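Long-range contact in putative transcriptional regulator, IclR family (Arthrobacter aurescens, PDB 3OBF), which probably binds DNA to regulate transcription and is represented here by its C-terminal, GAF-related domain: residues 4-15 and 163-171. Sequence-based numbering, arbitrary orientation.
Sequences EERRVAYPVLRE and AAAKVTTRL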
loop_
_atom_site.group_PDB
_atom_site.type_symbol
_atom_site.label_atom_id
_atom_site.label_comp_id
_atom_site.label_asym_id
_atom_site.label_seq_id
_atom_site.Cartn_x
_atom_site.Cartn_y
_atom_site.Cartn_z
ATOM N N GLU A 4 9.945 -13.766 -8.161
ATOM C CA GLU A 4 8.853 -14.635 -7.742
ATOM C C GLU A 4 7.598 -13.825 -7.326
ATOM O O GLU A 4 6.461 -14.188 -7.665
ATOM C CB GLU A 4 9.283 -15.609 -6.637
ATOM C CG GLU A 4 8.352 -16.849 -6.552
ATOM C CD GLU A 4 8.507 -17.684 -5.252
ATOM O OE1 GLU A 4 9.605 -17.693 -4.637
ATOM O OE2 GLU A 4 7.518 -18.359 -4.843
ATOM N N GLU A 5 7.820 -12.720 -6.622
ATOM C CA GLU A 5 6.726 -11.860 -6.187
ATOM C C GLU A 5 5.948 -11.369 -7.418
ATOM O O GLU A 5 4.719 -11.426 -7.450
ATOM C CB GLU A 5 7.263 -10.638 -5.406
ATOM C CG GLU A 5 7.688 -10.966 -3.962
ATOM C CD GLU A 5 9.097 -11.542 -3.857
ATOM O OE1 GLU A 5 9.842 -11.691 -4.865
ATOM O OE2 GLU A 5 9.478 -11.838 -2.737
ATOM N N ARG A 6 6.684 -10.885 -8.412
ATOM C CA ARG A 6 6.076 -10.342 -9.609
ATOM C C ARG A 6 5.303 -11.407 -10.373
ATOM O O ARG A 6 4.190 -11.152 -10.859
ATOM C CB ARG A 6 7.116 -9.652 -10.500
ATOM C CG ARG A 6 7.432 -8.207 -10.008
ATOM C CD ARG A 6 8.339 -7.444 -10.961
ATOM N NE ARG A 6 9.659 -8.074 -11.050
ATOM C CZ ARG A 6 10.053 -8.936 -11.988
ATOM N NH1 ARG A 6 11.283 -9.444 -11.936
ATOM N NH2 ARG A 6 9.246 -9.295 -12.980
ATOM N N ARG A 7 5.886 -12.601 -10.451
ATOM C CA ARG A 7 5.269 -13.692 -11.164
ATOM C C ARG A 7 3.975 -14.162 -10.460
ATOM O O ARG A 7 2.936 -14.350 -11.088
ATOM C CB ARG A 7 6.285 -14.842 -11.340
ATOM C CG ARG A 7 5.675 -16.182 -11.719
ATOM C CD ARG A 7 6.646 -16.993 -12.584
ATOM N NE ARG A 7 6.999 -16.224 -13.793
ATOM C CZ ARG A 7 8.068 -16.451 -14.574
ATOM N NH1 ARG A 7 8.914 -17.445 -14.298
ATOM N NH2 ARG A 7 8.302 -15.681 -15.636
ATOM N N VAL A 8 4.043 -14.337 -9.154
ATOM C CA VAL A 8 2.906 -14.853 -8.427
ATOM C C VAL A 8 1.802 -13.799 -8.378
ATOM O O VAL A 8 0.622 -14.127 -8.403
ATOM C CB VAL A 8 3.333 -15.276 -7.004
ATOM C CG1 VAL A 8 2.145 -15.290 -6.073
ATOM C CG2 VAL A 8 4.019 -16.632 -7.046
ATOM N N ALA A 9 2.189 -12.528 -8.342
ATOM C CA ALA A 9 1.225 -11.475 -8.173
ATOM C C ALA A 9 0.459 -11.187 -9.433
ATOM O O ALA A 9 -0.701 -10.776 -9.346
ATOM C CB ALA A 9 1.863 -10.153 -7.631
ATOM N N TYR A 10 1.091 -11.341 -10.598
ATOM C CA TYR A 10 0.435 -10.879 -11.818
ATOM C C TYR A 10 -1.027 -11.381 -12.037
ATOM O O TYR A 10 -1.902 -10.559 -12.287
ATOM C CB TYR A 10 1.286 -11.085 -13.078
ATOM C CG TYR A 10 0.544 -10.558 -14.278
ATOM C CD1 TYR A 10 0.627 -9.219 -14.627
ATOM C CD2 TYR A 10 -0.305 -11.390 -15.034
ATOM C CE1 TYR A 10 -0.080 -8.704 -15.716
ATOM C CE2 TYR A 10 -1.022 -10.870 -16.132
ATOM C CZ TYR A 10 -0.900 -9.526 -16.441
ATOM O OH TYR A 10 -1.580 -8.998 -17.492
ATOM N N PRO A 11 -1.281 -12.721 -11.944
ATOM C CA PRO A 11 -2.659 -13.195 -12.160
ATOM C C PRO A 11 -3.605 -12.669 -11.100
ATOM O O PRO A 11 -4.817 -12.509 -11.365
ATOM C CB PRO A 11 -2.575 -14.715 -11.984
ATOM C CG PRO A 11 -1.117 -15.060 -12.040
ATOM C CD PRO A 11 -0.346 -13.823 -11.666
ATOM N N VAL A 12 -3.067 -12.455 -9.897
ATOM C CA VAL A 12 -3.893 -12.035 -8.783
ATOM C C VAL A 12 -4.260 -10.536 -8.987
ATOM O O VAL A 12 -5.386 -10.129 -8.735
ATOM C CB VAL A 12 -3.188 -12.293 -7.421
ATOM C CG1 VAL A 12 -3.950 -11.647 -6.273
ATOM C CG2 VAL A 12 -3.017 -13.795 -7.145
ATOM N N LEU A 13 -3.328 -9.741 -9.485
ATOM C CA LEU A 13 -3.644 -8.305 -9.764
ATOM C C LEU A 13 -4.642 -8.201 -10.903
ATOM O O LEU A 13 -5.532 -7.372 -10.852
ATOM C CB LEU A 13 -2.401 -7.480 -10.126
ATOM C CG LEU A 13 -1.230 -7.348 -9.157
ATOM C CD1 LEU A 13 -0.053 -6.663 -9.874
ATOM C CD2 LEU A 13 -1.613 -6.588 -7.849
ATOM N N ARG A 14 -4.495 -9.054 -11.920
ATOM C CA ARG A 14 -5.400 -9.005 -13.081
ATOM C C ARG A 14 -6.840 -9.306 -12.612
ATOM O O ARG A 14 -7.764 -8.577 -12.936
ATOM C CB ARG A 14 -4.940 -9.960 -14.210
ATOM C CG ARG A 14 -5.833 -9.900 -15.485
ATOM C CD ARG A 14 -5.562 -11.071 -16.455
ATOM N NE ARG A 14 -4.966 -12.226 -15.757
ATOM C CZ ARG A 14 -4.446 -13.295 -16.355
ATOM N NH1 ARG A 14 -4.447 -13.397 -17.683
ATOM N NH2 ARG A 14 -3.932 -14.271 -15.624
ATOM N N GLU A 15 -6.984 -10.355 -11.808
ATOM C CA GLU A 15 -8.241 -10.747 -11.208
ATOM C C GLU A 15 -8.807 -9.617 -10.329
ATOM O O GLU A 15 -10.019 -9.375 -10.313
ATOM C CB GLU A 15 -8.004 -12.044 -10.409
ATOM C CG GLU A 15 -9.205 -12.701 -9.633
ATOM C CD GLU A 15 -8.730 -13.875 -8.687
ATOM O OE1 GLU A 15 -7.668 -13.735 -7.982
ATOM O OE2 GLU A 15 -9.414 -14.940 -8.641
ATOM N N ALA A 163 -6.553 -10.079 -1.821
ATOM C CA ALA A 163 -5.563 -10.266 -2.879
ATOM C C ALA A 163 -4.148 -10.411 -2.313
ATOM O O ALA A 163 -3.400 -11.316 -2.729
ATOM C CB ALA A 163 -5.616 -9.111 -3.902
ATOM N N ALA A 164 -3.782 -9.557 -1.355
ATOM C CA ALA A 164 -2.446 -9.703 -0.730
ATOM C C ALA A 164 -2.263 -11.060 -0.027
ATOM O O ALA A 164 -1.172 -11.635 -0.073
ATOM C CB ALA A 164 -2.116 -8.551 0.215
ATOM N N ALA A 165 -3.337 -11.570 0.590
ATOM C CA ALA A 165 -3.298 -12.864 1.260
ATOM C C ALA A 165 -3.103 -13.977 0.232
ATOM O O ALA A 165 -2.500 -14.999 0.533
ATOM C CB ALA A 165 -4.583 -13.118 2.074
ATOM N N LYS A 166 -3.653 -13.789 -0.968
ATOM C CA LYS A 166 -3.489 -14.787 -2.033
ATOM C C LYS A 166 -2.026 -14.817 -2.526
ATOM O O LYS A 166 -1.481 -15.870 -2.806
ATOM C CB LYS A 166 -4.386 -14.453 -3.238
ATOM C CG LYS A 166 -5.741 -15.088 -3.265
ATOM C CD LYS A 166 -6.232 -15.262 -4.695
ATOM C CE LYS A 166 -7.025 -16.596 -4.839
ATOM N NZ LYS A 166 -8.512 -16.506 -4.606
ATOM N N VAL A 167 -1.425 -13.648 -2.705
ATOM C CA VAL A 167 -0.024 -13.598 -3.093
ATOM C C VAL A 167 0.882 -14.237 -2.015
ATOM O O VAL A 167 1.750 -15.051 -2.327
ATOM C CB VAL A 167 0.397 -12.145 -3.431
ATOM C CG1 VAL A 167 1.919 -12.050 -3.792
ATOM C CG2 VAL A 167 -0.462 -11.652 -4.573
ATOM N N THR A 168 0.645 -13.894 -0.751
ATOM C CA THR A 168 1.398 -14.461 0.365
ATOM C C THR A 168 1.290 -15.984 0.355
ATOM O O THR A 168 2.305 -16.683 0.430
ATOM C CB THR A 168 0.864 -13.943 1.700
ATOM O OG1 THR A 168 1.127 -12.545 1.818
ATOM C CG2 THR A 168 1.501 -14.690 2.895
ATOM N N THR A 169 0.057 -16.486 0.276
ATOM C CA THR A 169 -0.198 -17.911 0.223
ATOM C C THR A 169 0.591 -18.539 -0.912
ATOM O O THR A 169 1.219 -19.580 -0.743
ATOM C CB THR A 169 -1.687 -18.188 -0.042
ATOM O OG1 THR A 169 -2.459 -17.786 1.095
ATOM C CG2 THR A 169 -1.944 -19.681 -0.336
ATOM N N ARG A 170 0.574 -17.902 -2.080
ATOM C CA ARG A 170 1.209 -18.505 -3.228
ATOM C C ARG A 170 2.725 -18.462 -3.163
ATOM O O ARG A 170 3.379 -19.232 -3.849
ATOM C CB ARG A 170 0.702 -17.875 -4.522
ATOM C CG ARG A 170 -0.707 -18.262 -4.896
ATOM C CD ARG A 170 -0.752 -18.300 -6.395
ATOM N NE ARG A 170 -2.024 -17.899 -6.991
ATOM C CZ ARG A 170 -2.113 -17.099 -8.063
ATOM N NH1 ARG A 170 -1.002 -16.581 -8.630
ATOM N NH2 ARG A 170 -3.312 -16.793 -8.551
ATOM N N LEU A 171 3.275 -17.574 -2.331
ATOM C CA LEU A 171 4.713 -17.521 -2.063
ATOM C C LEU A 171 5.165 -18.526 -1.002
ATOM O O LEU A 171 6.340 -18.615 -0.707
ATOM C CB LEU A 171 5.143 -16.109 -1.629
ATOM C CG LEU A 171 5.056 -14.960 -2.632
ATOM C CD1 LEU A 171 5.366 -13.650 -1.931
ATOM C CD2 LEU A 171 6.018 -15.148 -3.766
#
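The backbone oxygen of A163 receives V167 N and, weakly, K166 N, while CG1 of V12 presses against it from the facing helix at 3.6 Å. This is helix-helix packing in an IclR C-terminal domain: helices 3-20 and 150-170, from opposite ends of the chain, lie side by side over one antiparallel sheet, where L13 and A164 both touch V139; the segments 4-15 and 163-170 run roughly antiparallel, with 142° between their N-to-C directions. It illustrates knobs-into-holes packing, with V12 as the knob among A163, K166, V167 and R170. V12 has CG1 anti to its own N (chi1 171°), which carries that methyl to A163 and V167, whereas CG2 lies over one face of the R170 guanidinium, 3.3 Å from NH2. The ring of P11 meets the edge of that same group, its CG nearest NH1. R170 NH1 also comes within 3.0 Å of V8 O, though the angle is too poor for a hydrogen bond. V8 itself divides its methyls: CG1 lies alongside R170 CB and reaches V167 CG1 at 4.0 Å, and CG2 meets L171 CD2. Trimming V8 to an alanine would remove both methyls and is likely to leave a gap between R170, V167 and L171. Toward the start of 4-15, L171 CD2 lies 3.7 Å from E4 OE2. At the far end E15 OE1 rests 3.9 Å from K166 CD, while E15 OE2 and K166 NZ stay 4.4 Å apart, too far for a salt bridge.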